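Local coordinates for imidazolonepropionase (Unidentified, PDB 2Q09), which catalyses the hydrolytic opening of the imidazolone ring of 4-imidazolone-5-propanoate to N-formimidoyl-L-glutamate, the third step of histidine degradation, at residues V169-V179 and D209-F220; A238-N248 and A260-D270. All blocks are in the same frame, centred on the assembly; numbering follows the deposited sequence.

Interaction 1. Residues V169-V179 and D209-F220; sequences VKTTLLAAHAV and DAVDVFCEHIGF. With DI6 (3-[(4S)-2,5-dioxoimidazolidin-4-yl]propanoic acid), chain C.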
loop_
_atom_site.group_PDB
_atom_site.type_symbol
_atom_site.label_atom_id
_atom_site.label_comp_id
_atom_site.label_asym_id
_atom_site.label_seq_id
_atom_site.Cartn_x
_atom_site.Cartn_y
_atom_site.Cartn_z
ATOM N N VAL A 169 9.820 3.766 1.092
ATOM C CA VAL A 169 8.873 4.033 0.022
ATOM C C VAL A 169 9.102 3.126 -1.169
ATOM O O VAL A 169 10.227 2.987 -1.643
ATOM C CB VAL A 169 8.970 5.500 -0.467
ATOM C CG1 VAL A 169 8.010 5.732 -1.624
ATOM C CG2 VAL A 169 8.670 6.455 0.681
ATOM N N LYS A 170 8.034 2.497 -1.641
ATOM C CA LYS A 170 8.107 1.651 -2.821
ATOM C C LYS A 170 7.335 2.453 -3.862
ATOM O O LYS A 170 6.228 2.937 -3.588
ATOM C CB LYS A 170 7.416 0.309 -2.580
ATOM C CG LYS A 170 8.004 -0.497 -1.419
ATOM C CD LYS A 170 9.460 -0.879 -1.647
ATOM C CE LYS A 170 9.623 -1.878 -2.782
ATOM N NZ LYS A 170 11.021 -2.373 -2.859
ATOM N N THR A 171 7.909 2.613 -5.047
ATOM C CA THR A 171 7.236 3.382 -6.083
ATOM C C THR A 171 6.581 2.491 -7.117
ATOM O O THR A 171 7.074 1.403 -7.416
ATOM C CB THR A 171 8.219 4.320 -6.804
ATOM O OG1 THR A 171 9.269 3.544 -7.394
ATOM C CG2 THR A 171 8.820 5.318 -5.816
ATOM N N THR A 172 5.481 2.971 -7.680
ATOM C CA THR A 172 4.765 2.210 -8.679
ATOM C C THR A 172 4.314 3.116 -9.814
ATOM O O THR A 172 3.639 4.124 -9.587
ATOM C CB THR A 172 3.537 1.515 -8.066
ATOM O OG1 THR A 172 3.961 0.618 -7.027
ATOM C CG2 THR A 172 2.799 0.715 -9.126
ATOM N N LEU A 173 4.695 2.756 -11.034
ATOM C CA LEU A 173 4.320 3.528 -12.208
ATOM C C LEU A 173 2.892 3.183 -12.614
ATOM O O LEU A 173 2.612 2.053 -13.011
ATOM C CB LEU A 173 5.261 3.211 -13.370
ATOM C CG LEU A 173 4.943 3.953 -14.667
ATOM C CD1 LEU A 173 5.232 5.431 -14.485
ATOM C CD2 LEU A 173 5.789 3.385 -15.808
ATOM N N LEU A 174 1.995 4.158 -12.514
ATOM C CA LEU A 174 0.601 3.940 -12.875
ATOM C C LEU A 174 0.183 4.896 -13.990
ATOM O O LEU A 174 -0.805 5.619 -13.864
ATOM C CB LEU A 174 -0.293 4.147 -11.650
ATOM C CG LEU A 174 -1.799 3.912 -11.815
ATOM C CD1 LEU A 174 -2.069 2.446 -12.123
ATOM C CD2 LEU A 174 -2.520 4.321 -10.537
ATOM N N ALA A 175 0.948 4.911 -15.078
ATOM C CA ALA A 175 0.642 5.783 -16.207
ATOM C C ALA A 175 -0.652 5.325 -16.872
ATOM O O ALA A 175 -1.364 6.120 -17.487
ATOM C CB ALA A 175 1.793 5.765 -17.213
ATOM N N ALA A 176 -0.955 4.037 -16.742
ATOM C CA ALA A 176 -2.175 3.478 -17.324
ATOM C C ALA A 176 -3.342 3.578 -16.336
ATOM O O ALA A 176 -4.086 2.625 -16.129
ATOM C CB ALA A 176 -1.945 2.019 -17.727
ATOM N N HIS A 177 -3.492 4.751 -15.726
ATOM C CA HIS A 177 -4.561 5.003 -14.759
ATOM C C HIS A 177 -5.809 5.456 -15.505
ATOM O O HIS A 177 -6.940 5.252 -15.056
ATOM C CB HIS A 177 -4.118 6.101 -13.786
ATOM C CG HIS A 177 -4.925 6.164 -12.529
ATOM N ND1 HIS A 177 -4.699 7.112 -11.554
ATOM C CD2 HIS A 177 -5.930 5.382 -12.068
ATOM C CE1 HIS A 177 -5.528 6.910 -10.545
ATOM N NE2 HIS A 177 -6.285 5.866 -10.831
ATOM N N ALA A 178 -5.581 6.067 -16.660
ATOM C CA ALA A 178 -6.635 6.578 -17.521
ATOM C C ALA A 178 -5.952 7.109 -18.776
ATOM O O ALA A 178 -4.730 7.228 -18.819
ATOM C CB ALA A 178 -7.384 7.693 -16.822
ATOM N N VAL A 179 -6.738 7.416 -19.801
ATOM C CA VAL A 179 -6.205 7.940 -21.056
ATOM C C VAL A 179 -6.204 9.466 -20.976
ATOM O O VAL A 179 -7.245 10.088 -20.741
ATOM C CB VAL A 179 -7.077 7.495 -22.268
ATOM C CG1 VAL A 179 -6.613 8.182 -23.537
ATOM C CG2 VAL A 179 -6.991 5.980 -22.429
ATOM N N ASP A 209 9.601 0.773 -8.917
ATOM C CA ASP A 209 9.815 -0.546 -8.336
ATOM C C ASP A 209 8.789 -1.517 -8.909
ATOM O O ASP A 209 8.979 -2.732 -8.848
ATOM C CB ASP A 209 9.688 -0.498 -6.810
ATOM C CG ASP A 209 10.736 0.383 -6.171
ATOM O OD1 ASP A 209 11.914 0.286 -6.580
ATOM O OD2 ASP A 209 10.387 1.166 -5.259
ATOM N N ALA A 210 7.710 -0.981 -9.469
ATOM C CA ALA A 210 6.661 -1.816 -10.051
ATOM C C ALA A 210 5.800 -1.031 -11.034
ATOM O O ALA A 210 5.888 0.200 -11.100
ATOM C CB ALA A 210 5.786 -2.398 -8.949
ATOM N N VAL A 211 4.992 -1.757 -11.808
ATOM C CA VAL A 211 4.089 -1.159 -12.788
ATOM C C VAL A 211 2.663 -1.619 -12.496
ATOM O O VAL A 211 2.417 -2.808 -12.301
ATOM C CB VAL A 211 4.466 -1.560 -14.233
ATOM C CG1 VAL A 211 3.480 -0.959 -15.221
ATOM C CG2 VAL A 211 5.873 -1.091 -14.544
ATOM N N ASP A 212 1.738 -0.662 -12.483
ATOM C CA ASP A 212 0.325 -0.896 -12.171
ATOM C C ASP A 212 -0.541 -0.521 -13.378
ATOM O O ASP A 212 -0.084 0.185 -14.278
ATOM C CB ASP A 212 -0.052 -0.022 -10.965
ATOM C CG ASP A 212 -1.340 -0.450 -10.276
ATOM O OD1 ASP A 212 -2.123 -1.245 -10.844
ATOM O OD2 ASP A 212 -1.570 0.037 -9.147
ATOM N N VAL A 213 -1.789 -0.981 -13.381
ATOM C CA VAL A 213 -2.720 -0.699 -14.474
ATOM C C VAL A 213 -4.174 -0.677 -14.012
ATOM O O VAL A 213 -4.583 -1.481 -13.181
ATOM C CB VAL A 213 -2.618 -1.765 -15.593
ATOM C CG1 VAL A 213 -3.710 -1.537 -16.625
ATOM C CG2 VAL A 213 -1.247 -1.715 -16.257
ATOM N N PHE A 214 -4.953 0.252 -14.552
ATOM C CA PHE A 214 -6.370 0.330 -14.232
ATOM C C PHE A 214 -7.112 -0.373 -15.363
ATOM O O PHE A 214 -7.436 0.230 -16.386
ATOM C CB PHE A 214 -6.840 1.784 -14.129
ATOM C CG PHE A 214 -8.313 1.920 -13.883
ATOM C CD1 PHE A 214 -8.937 1.162 -12.895
ATOM C CD2 PHE A 214 -9.075 2.832 -14.611
ATOM C CE1 PHE A 214 -10.302 1.312 -12.633
ATOM C CE2 PHE A 214 -10.435 2.985 -14.355
ATOM C CZ PHE A 214 -11.047 2.224 -13.361
ATOM N N CYS A 215 -7.369 -1.665 -15.174
ATOM C CA CYS A 215 -8.058 -2.478 -16.162
ATOM C C CYS A 215 -9.556 -2.483 -15.897
ATOM O O CYS A 215 -10.026 -3.098 -14.939
ATOM C CB CYS A 215 -7.507 -3.901 -16.110
ATOM S SG CYS A 215 -8.394 -5.081 -17.160
ATOM N N GLU A 216 -10.309 -1.809 -16.758
ATOM C CA GLU A 216 -11.749 -1.712 -16.571
ATOM C C GLU A 216 -12.401 -1.195 -17.854
ATOM O O GLU A 216 -11.704 -0.759 -18.771
ATOM C CB GLU A 216 -12.013 -0.757 -15.402
ATOM C CG GLU A 216 -13.417 -0.764 -14.839
ATOM C CD GLU A 216 -13.793 -2.097 -14.244
ATOM O OE1 GLU A 216 -13.273 -2.450 -13.165
ATOM O OE2 GLU A 216 -14.605 -2.800 -14.870
ATOM N N HIS A 217 -13.730 -1.250 -17.929
ATOM C CA HIS A 217 -14.433 -0.773 -19.113
ATOM C C HIS A 217 -14.175 0.709 -19.344
ATOM O O HIS A 217 -14.012 1.142 -20.481
ATOM C CB HIS A 217 -15.944 -1.038 -19.001
ATOM C CG HIS A 217 -16.558 -0.537 -17.733
ATOM N ND1 HIS A 217 -16.191 -1.018 -16.499
ATOM C CD2 HIS A 217 -17.528 0.383 -17.517
ATOM C CE1 HIS A 217 -16.914 -0.417 -15.565
ATOM N NE2 HIS A 217 -17.731 0.435 -16.157
ATOM N N ILE A 218 -14.136 1.486 -18.267
ATOM C CA ILE A 218 -13.866 2.915 -18.383
ATOM C C ILE A 218 -12.378 3.152 -18.130
ATOM O O ILE A 218 -11.931 4.285 -17.951
ATOM C CB ILE A 218 -14.716 3.755 -17.385
ATOM C CG1 ILE A 218 -14.291 3.482 -15.944
ATOM C CG2 ILE A 218 -16.183 3.422 -17.555
ATOM C CD1 ILE A 218 -15.105 4.215 -14.897
ATOM N N GLY A 219 -11.617 2.060 -18.119
ATOM C CA GLY A 219 -10.186 2.134 -17.903
ATOM C C GLY A 219 -9.477 1.579 -19.119
ATOM O O GLY A 219 -9.728 2.019 -20.242
ATOM N N PHE A 220 -8.592 0.615 -18.902
ATOM C CA PHE A 220 -7.860 -0.000 -20.000
ATOM C C PHE A 220 -8.321 -1.439 -20.176
ATOM O O PHE A 220 -8.574 -2.142 -19.202
ATOM C CB PHE A 220 -6.353 0.063 -19.730
ATOM C CG PHE A 220 -5.786 1.443 -19.861
ATOM C CD1 PHE A 220 -5.292 1.891 -21.081
ATOM C CD2 PHE A 220 -5.813 2.320 -18.783
ATOM C CE1 PHE A 220 -4.842 3.201 -21.228
ATOM C CE2 PHE A 220 -5.366 3.631 -18.922
ATOM C CZ PHE A 220 -4.881 4.071 -20.147
HETATM N N1 DI6 C . -9.788 3.315 -8.857
HETATM C C2 DI6 C . -10.068 4.199 -7.875
HETATM O O2 DI6 C . -10.966 4.127 -7.056
HETATM C C3 DI6 C . -9.002 5.316 -7.994
HETATM N N4 DI6 C . -8.202 4.860 -9.153
HETATM C C5 DI6 C . -8.727 3.695 -9.582
HETATM O O5 DI6 C . -8.279 3.052 -10.520
HETATM C C6 DI6 C . -9.656 6.668 -8.236
HETATM C C7 DI6 C . -8.639 7.805 -8.362
HETATM C C8 DI6 C . -9.247 9.195 -8.600
HETATM O O9 DI6 C . -8.515 10.183 -8.397
HETATM O O10 DI6 C . -10.439 9.315 -8.982
HETATM O O HOH W 1 12.328 0.748 -2.667
HETATM O O HOH W 2 1.259 2.026 -15.797
#
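The Phe220 ring takes the methyl of Ala176 over one face, a CH-pi contact with CB 4.2 Å from the centroid and 19° off the normal, while His177 C and Ala178 N lie at its edge, near the ring plane. Val179 CG2 approaches Phe220 CZ obliquely, at 3.6 Å. The Phe214 ring lies between two groups: O5 of the inhibitor DI6 sits over one face, 3.1 Å from CD1, and CB of Glu216 over the other. The His177 ring carries Leu174 CD2 over the centre of one face and meets the inhibitor at its edge, where NE2 accepts a hydrogen bond from DI6 N4 (2.7 Å); with ND1 bonded to Gly143 O, both ring nitrogens are engaged. CG of Phe214 stands anti to the backbone N (chi1 176°), which carries the ring out to the pocket. Replacing Phe214 by alanine would keep the backbone bond to Ala176 O but is likely to leave DI6 O5 without its aromatic wall and to open a gap beside Glu216 CB.

Upstream of these rings the strands pair in parallel: Leu173 N reaches Ala210 O at 2.8 Å, and Asp212 N reaches Leu173 O at 2.9 Å, almost straight (177°). Just before strand 210-213, Asp209 OD2 accepts a hydrogen bond from Thr171 N at 2.9 Å and also makes a salt bridge to Arg159. Helix 187-204 links the two strands in a beta-alpha-beta unit of the amidohydrolase barrel; helix 148-164 packs on Thr171 and Leu173, helix 222-234 packs on Val211 and Val213, and strand 238-243 adjoins 210-213.

Interaction 2. Residues A238-N248 and A260-D270; sequences AVKGHMDQLSN and ALSVDHLEYLD. With FE (Fe (III) ion), chain B; DI6 (3-[(4S)-2,5-dioxoimidazolidin-4-yl]propanoic acid), chain C.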
loop_
_atom_site.group_PDB
_atom_site.type_symbol
_atom_site.label_atom_id
_atom_site.label_comp_id
_atom_site.label_asym_id
_atom_site.label_seq_id
_atom_site.Cartn_x
_atom_site.Cartn_y
_atom_site.Cartn_z
ATOM N N ALA A 238 8.356 -5.449 -11.584
ATOM C CA ALA A 238 7.234 -6.228 -11.071
ATOM C C ALA A 238 5.932 -5.571 -11.520
ATOM O O ALA A 238 5.902 -4.368 -11.783
ATOM C CB ALA A 238 7.299 -6.282 -9.547
ATOM N N VAL A 239 4.857 -6.352 -11.620
ATOM C CA VAL A 239 3.574 -5.796 -12.038
ATOM C C VAL A 239 2.463 -6.049 -11.016
ATOM O O VAL A 239 2.587 -6.898 -10.125
ATOM C CB VAL A 239 3.123 -6.364 -13.412
ATOM C CG1 VAL A 239 4.121 -5.962 -14.486
ATOM C CG2 VAL A 239 2.994 -7.886 -13.347
ATOM N N LYS A 240 1.380 -5.287 -11.151
ATOM C CA LYS A 240 0.217 -5.397 -10.279
ATOM C C LYS A 240 -0.912 -4.695 -11.025
ATOM O O LYS A 240 -0.710 -4.210 -12.141
ATOM C CB LYS A 240 0.466 -4.691 -8.943
ATOM C CG LYS A 240 0.525 -3.172 -9.054
ATOM C CD LYS A 240 0.751 -2.505 -7.705
ATOM C CE LYS A 240 2.144 -2.826 -7.170
ATOM N NZ LYS A 240 2.410 -2.132 -5.881
ATOM N N GLY A 241 -2.098 -4.634 -10.433
ATOM C CA GLY A 241 -3.183 -3.965 -11.126
ATOM C C GLY A 241 -4.447 -3.678 -10.341
ATOM O O GLY A 241 -4.774 -4.373 -9.374
ATOM N N HIS A 242 -5.144 -2.626 -10.761
ATOM C CA HIS A 242 -6.420 -2.247 -10.161
ATOM C C HIS A 242 -7.421 -3.135 -10.895
ATOM O O HIS A 242 -7.845 -2.806 -12.003
ATOM C CB HIS A 242 -6.741 -0.778 -10.448
ATOM C CG HIS A 242 -6.037 0.193 -9.549
ATOM N ND1 HIS A 242 -4.668 0.345 -9.529
ATOM C CD2 HIS A 242 -6.531 1.090 -8.662
ATOM C CE1 HIS A 242 -4.347 1.301 -8.670
ATOM N NE2 HIS A 242 -5.458 1.769 -8.133
HETATM N N MSE A 243 -7.796 -4.257 -10.287
HETATM C CA MSE A 243 -8.706 -5.191 -10.945
HETATM C C MSE A 243 -10.093 -5.404 -10.348
HETATM O O MSE A 243 -10.299 -5.310 -9.134
HETATM C CB MSE A 243 -8.035 -6.560 -11.058
HETATM C CG MSE A 243 -7.727 -6.982 -12.480
HETATM SE SE MSE A 243 -6.530 -5.745 -13.320
HETATM C CE MSE A 243 -4.925 -6.320 -12.472
ATOM N N ASP A 244 -11.035 -5.697 -11.240
ATOM C CA ASP A 244 -12.414 -5.991 -10.874
ATOM C C ASP A 244 -13.073 -5.052 -9.870
ATOM O O ASP A 244 -13.803 -5.501 -8.984
ATOM C CB ASP A 244 -12.497 -7.427 -10.347
ATOM C CG ASP A 244 -11.940 -8.444 -11.330
ATOM O OD1 ASP A 244 -12.327 -8.397 -12.517
ATOM O OD2 ASP A 244 -11.121 -9.296 -10.917
ATOM N N GLN A 245 -12.823 -3.753 -10.002
ATOM C CA GLN A 245 -13.431 -2.790 -9.091
ATOM C C GLN A 245 -14.859 -2.454 -9.530
ATOM O O GLN A 245 -15.761 -2.356 -8.695
ATOM C CB GLN A 245 -12.590 -1.508 -9.021
ATOM C CG GLN A 245 -13.141 -0.448 -8.076
ATOM C CD GLN A 245 -12.331 0.841 -8.099
ATOM O OE1 GLN A 245 -11.669 1.152 -9.089
ATOM N NE2 GLN A 245 -12.394 1.604 -7.012
ATOM N N LEU A 246 -15.058 -2.279 -10.838
ATOM C CA LEU A 246 -16.376 -1.943 -11.371
ATOM C C LEU A 246 -16.987 -3.080 -12.195
ATOM O O LEU A 246 -18.208 -3.172 -12.325
ATOM C CB LEU A 246 -16.294 -0.667 -12.226
ATOM C CG LEU A 246 -15.707 0.592 -11.567
ATOM C CD1 LEU A 246 -15.672 1.729 -12.574
ATOM C CD2 LEU A 246 -16.530 0.979 -10.346
ATOM N N SER A 247 -16.134 -3.931 -12.762
ATOM C CA SER A 247 -16.595 -5.072 -13.548
ATOM C C SER A 247 -15.442 -6.044 -13.749
ATOM O O SER A 247 -14.287 -5.699 -13.523
ATOM C CB SER A 247 -17.137 -4.622 -14.913
ATOM O OG SER A 247 -16.097 -4.382 -15.838
ATOM N N ASN A 248 -15.758 -7.262 -14.172
ATOM C CA ASN A 248 -14.729 -8.271 -14.392
ATOM C C ASN A 248 -14.432 -8.428 -15.881
ATOM O O ASN A 248 -15.310 -8.794 -16.661
ATOM C CB ASN A 248 -15.172 -9.620 -13.816
ATOM C CG ASN A 248 -14.024 -10.602 -13.693
ATOM O OD1 ASN A 248 -13.249 -10.782 -14.629
ATOM N ND2 ASN A 248 -13.912 -11.242 -12.537
ATOM N N ALA A 260 1.932 -11.313 -11.160
ATOM C CA ALA A 260 1.680 -10.057 -10.463
ATOM C C ALA A 260 1.929 -10.213 -8.969
ATOM O O ALA A 260 1.691 -11.274 -8.396
ATOM C CB ALA A 260 0.245 -9.612 -10.700
ATOM N N LEU A 261 2.424 -9.153 -8.336
ATOM C CA LEU A 261 2.669 -9.171 -6.899
ATOM C C LEU A 261 1.311 -9.168 -6.195
ATOM O O LEU A 261 1.132 -9.792 -5.146
ATOM C CB LEU A 261 3.460 -7.932 -6.474
ATOM C CG LEU A 261 4.922 -7.820 -6.917
ATOM C CD1 LEU A 261 5.460 -6.445 -6.573
ATOM C CD2 LEU A 261 5.741 -8.900 -6.238
ATOM N N SER A 262 0.351 -8.469 -6.796
ATOM C CA SER A 262 -0.987 -8.375 -6.219
ATOM C C SER A 262 -1.995 -7.802 -7.207
ATOM O O SER A 262 -1.621 -7.199 -8.218
ATOM C CB SER A 262 -0.963 -7.454 -4.996
ATOM O OG SER A 262 -0.831 -6.100 -5.418
ATOM N N VAL A 263 -3.273 -8.013 -6.910
ATOM C CA VAL A 263 -4.372 -7.469 -7.704
ATOM C C VAL A 263 -5.178 -6.732 -6.648
ATOM O O VAL A 263 -5.400 -7.263 -5.558
ATOM C CB VAL A 263 -5.227 -8.568 -8.383
ATOM C CG1 VAL A 263 -4.486 -9.115 -9.597
ATOM C CG2 VAL A 263 -5.530 -9.685 -7.410
ATOM N N ASP A 264 -5.613 -5.514 -6.956
ATOM C CA ASP A 264 -6.318 -4.707 -5.962
ATOM C C ASP A 264 -7.753 -4.282 -6.290
ATOM O O ASP A 264 -8.076 -3.984 -7.432
ATOM C CB ASP A 264 -5.471 -3.468 -5.649
ATOM C CG ASP A 264 -3.993 -3.800 -5.426
ATOM O OD1 ASP A 264 -3.277 -2.965 -4.839
ATOM O OD2 ASP A 264 -3.529 -4.880 -5.847
ATOM N N HIS A 265 -8.586 -4.234 -5.243
ATOM C CA HIS A 265 -10.021 -3.899 -5.279
ATOM C C HIS A 265 -10.801 -5.210 -5.294
ATOM O O HIS A 265 -11.293 -5.650 -4.256
ATOM C CB HIS A 265 -10.376 -3.023 -6.483
ATOM C CG HIS A 265 -10.056 -1.574 -6.280
ATOM N ND1 HIS A 265 -10.646 -0.819 -5.287
ATOM C CD2 HIS A 265 -9.201 -0.749 -6.928
ATOM C CE1 HIS A 265 -10.166 0.412 -5.333
ATOM N NE2 HIS A 265 -9.288 0.481 -6.317
ATOM N N LEU A 266 -10.930 -5.827 -6.468
ATOM C CA LEU A 266 -11.575 -7.131 -6.585
ATOM C C LEU A 266 -13.060 -7.285 -6.255
ATOM O O LEU A 266 -13.515 -8.408 -6.039
ATOM C CB LEU A 266 -10.782 -8.136 -5.741
ATOM C CG LEU A 266 -9.329 -8.479 -6.105
ATOM C CD1 LEU A 266 -8.615 -7.298 -6.735
ATOM C CD2 LEU A 266 -8.608 -8.932 -4.854
ATOM N N GLU A 267 -13.820 -6.195 -6.211
ATOM C CA GLU A 267 -15.247 -6.311 -5.908
ATOM C C GLU A 267 -15.922 -7.381 -6.774
ATOM O O GLU A 267 -16.760 -8.145 -6.293
ATOM C CB GLU A 267 -15.969 -4.974 -6.130
ATOM C CG GLU A 267 -15.917 -3.975 -4.968
ATOM C CD GLU A 267 -14.531 -3.444 -4.702
ATOM O OE1 GLU A 267 -13.698 -3.473 -5.628
ATOM O OE2 GLU A 267 -14.278 -2.978 -3.571
ATOM N N TYR A 268 -15.545 -7.432 -8.051
ATOM C CA TYR A 268 -16.129 -8.384 -8.999
ATOM C C TYR A 268 -15.269 -9.595 -9.360
ATOM O O TYR A 268 -15.437 -10.182 -10.429
ATOM C CB TYR A 268 -16.512 -7.643 -10.285
ATOM C CG TYR A 268 -17.663 -6.679 -10.114
ATOM C CD1 TYR A 268 -18.980 -7.097 -10.298
ATOM C CD2 TYR A 268 -17.442 -5.357 -9.724
ATOM C CE1 TYR A 268 -20.054 -6.220 -10.097
ATOM C CE2 TYR A 268 -18.500 -4.475 -9.518
ATOM C CZ TYR A 268 -19.804 -4.913 -9.707
ATOM O OH TYR A 268 -20.858 -4.051 -9.497
ATOM N N LEU A 269 -14.353 -9.979 -8.482
ATOM C CA LEU A 269 -13.497 -11.130 -8.755
ATOM C C LEU A 269 -14.336 -12.409 -8.775
ATOM O O LEU A 269 -15.231 -12.589 -7.950
ATOM C CB LEU A 269 -12.406 -11.236 -7.692
ATOM C CG LEU A 269 -11.399 -12.386 -7.794
ATOM C CD1 LEU A 269 -10.548 -12.236 -9.047
ATOM C CD2 LEU A 269 -10.513 -12.378 -6.554
ATOM N N ASP A 270 -14.045 -13.293 -9.727
ATOM C CA ASP A 270 -14.776 -14.556 -9.869
ATOM C C ASP A 270 -13.936 -15.763 -9.422
ATOM O O ASP A 270 -12.741 -15.633 -9.165
ATOM C CB ASP A 270 -15.195 -14.751 -11.327
ATOM C CG ASP A 270 -14.007 -14.807 -12.266
ATOM O OD1 ASP A 270 -14.082 -15.536 -13.276
ATOM O OD2 ASP A 270 -13.002 -14.114 -12.001
HETATM FE FE FE B . -5.862 2.900 -6.136
HETATM N N1 DI6 C . -9.788 3.315 -8.857
HETATM C C2 DI6 C . -10.068 4.199 -7.875
HETATM O O2 DI6 C . -10.966 4.127 -7.056
HETATM C C3 DI6 C . -9.002 5.316 -7.994
HETATM N N4 DI6 C . -8.202 4.860 -9.153
HETATM C C5 DI6 C . -8.727 3.695 -9.582
HETATM O O5 DI6 C . -8.279 3.052 -10.520
HETATM C C6 DI6 C . -9.656 6.668 -8.236
HETATM C C7 DI6 C . -8.639 7.805 -8.362
HETATM C C8 DI6 C . -9.247 9.195 -8.600
HETATM O O9 DI6 C . -8.515 10.183 -8.397
HETATM O O10 DI6 C . -10.439 9.315 -8.982
HETATM O O HOH W 3 -0.671 -1.673 -4.819
HETATM O O HOH W 4 1.218 -4.410 -4.617
HETATM O O HOH W 5 -8.294 3.090 -6.206
#
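Metal and ligand bonds gather where His242 and His265 come together, CD2 of the former in the plane of the latter's ring at its edge. His242 NE2 binds the iron(III) ion at 2.3 Å, in a site completed by His72, His74, Asp317 and water 5; a hydrogen bond from Asp264 OD1 to His72 ND1 adds a second-shell link, and His265 NE2 lies 2.8 Å from that water. Gln245 reads the inhibitor with both ends of its amide: OE1 accepts from DI6 N1, and NE2 donates to DI6 O2 at 2.9 Å in a nearly straight bond (175°). With CG anti to the backbone N (chi1 -179°) and the chain extended, that amide stacks on the His265 ring, planes 20° apart, and CG makes a CH-pi contact over the same ring.

Among backbone bonds, Asp264 N to Gly241 O (2.8 Å) and Met243 N to Asp264 O knit the parallel strands, and Leu266 N to Met243 O extends the link past them. In the following loops Tyr268 N donates to Asp244 O, its ring with Leu246 O over one face, and Asn248 ND2 donates to Tyr268 O at 2.8 Å and weakly to Asp270 OD2.

Apolar contacts include selenomethionine Met243, which crosses Val263 at about a right angle, CE 4.0 Å from CG1, and Ala238 CB against Leu261 CD1 (3.5 Å). Helix 251-257 joins the strands as a beta-alpha-beta unit of the TIM barrel; strand 210-213 adjoins 238-243 and strand 283-286 adjoins 262-265.

Overall arrangement
Interactions 1 and 2 follow one another along the chain, the first closing before the second opens, and their centres lie 11 Å apart. Each pairs two parallel strands, and the pairs adjoin through strands 210-213 and 238-243, giving the order 168-176, 210-213, 238-243, 262-265, consecutive staves of the TIM barrel expected for an amidohydrolase. Helix 222-234 leads from interaction 1 to interaction 2. Val213 O and His242 N, 2.7 Å apart, probably share a hydrogen bond across the seam. Both interactions reach DI6 from the C-terminal ends of their strands, so adjacent staves jointly build part of the pocket, interaction 2 also supplying an iron ligand.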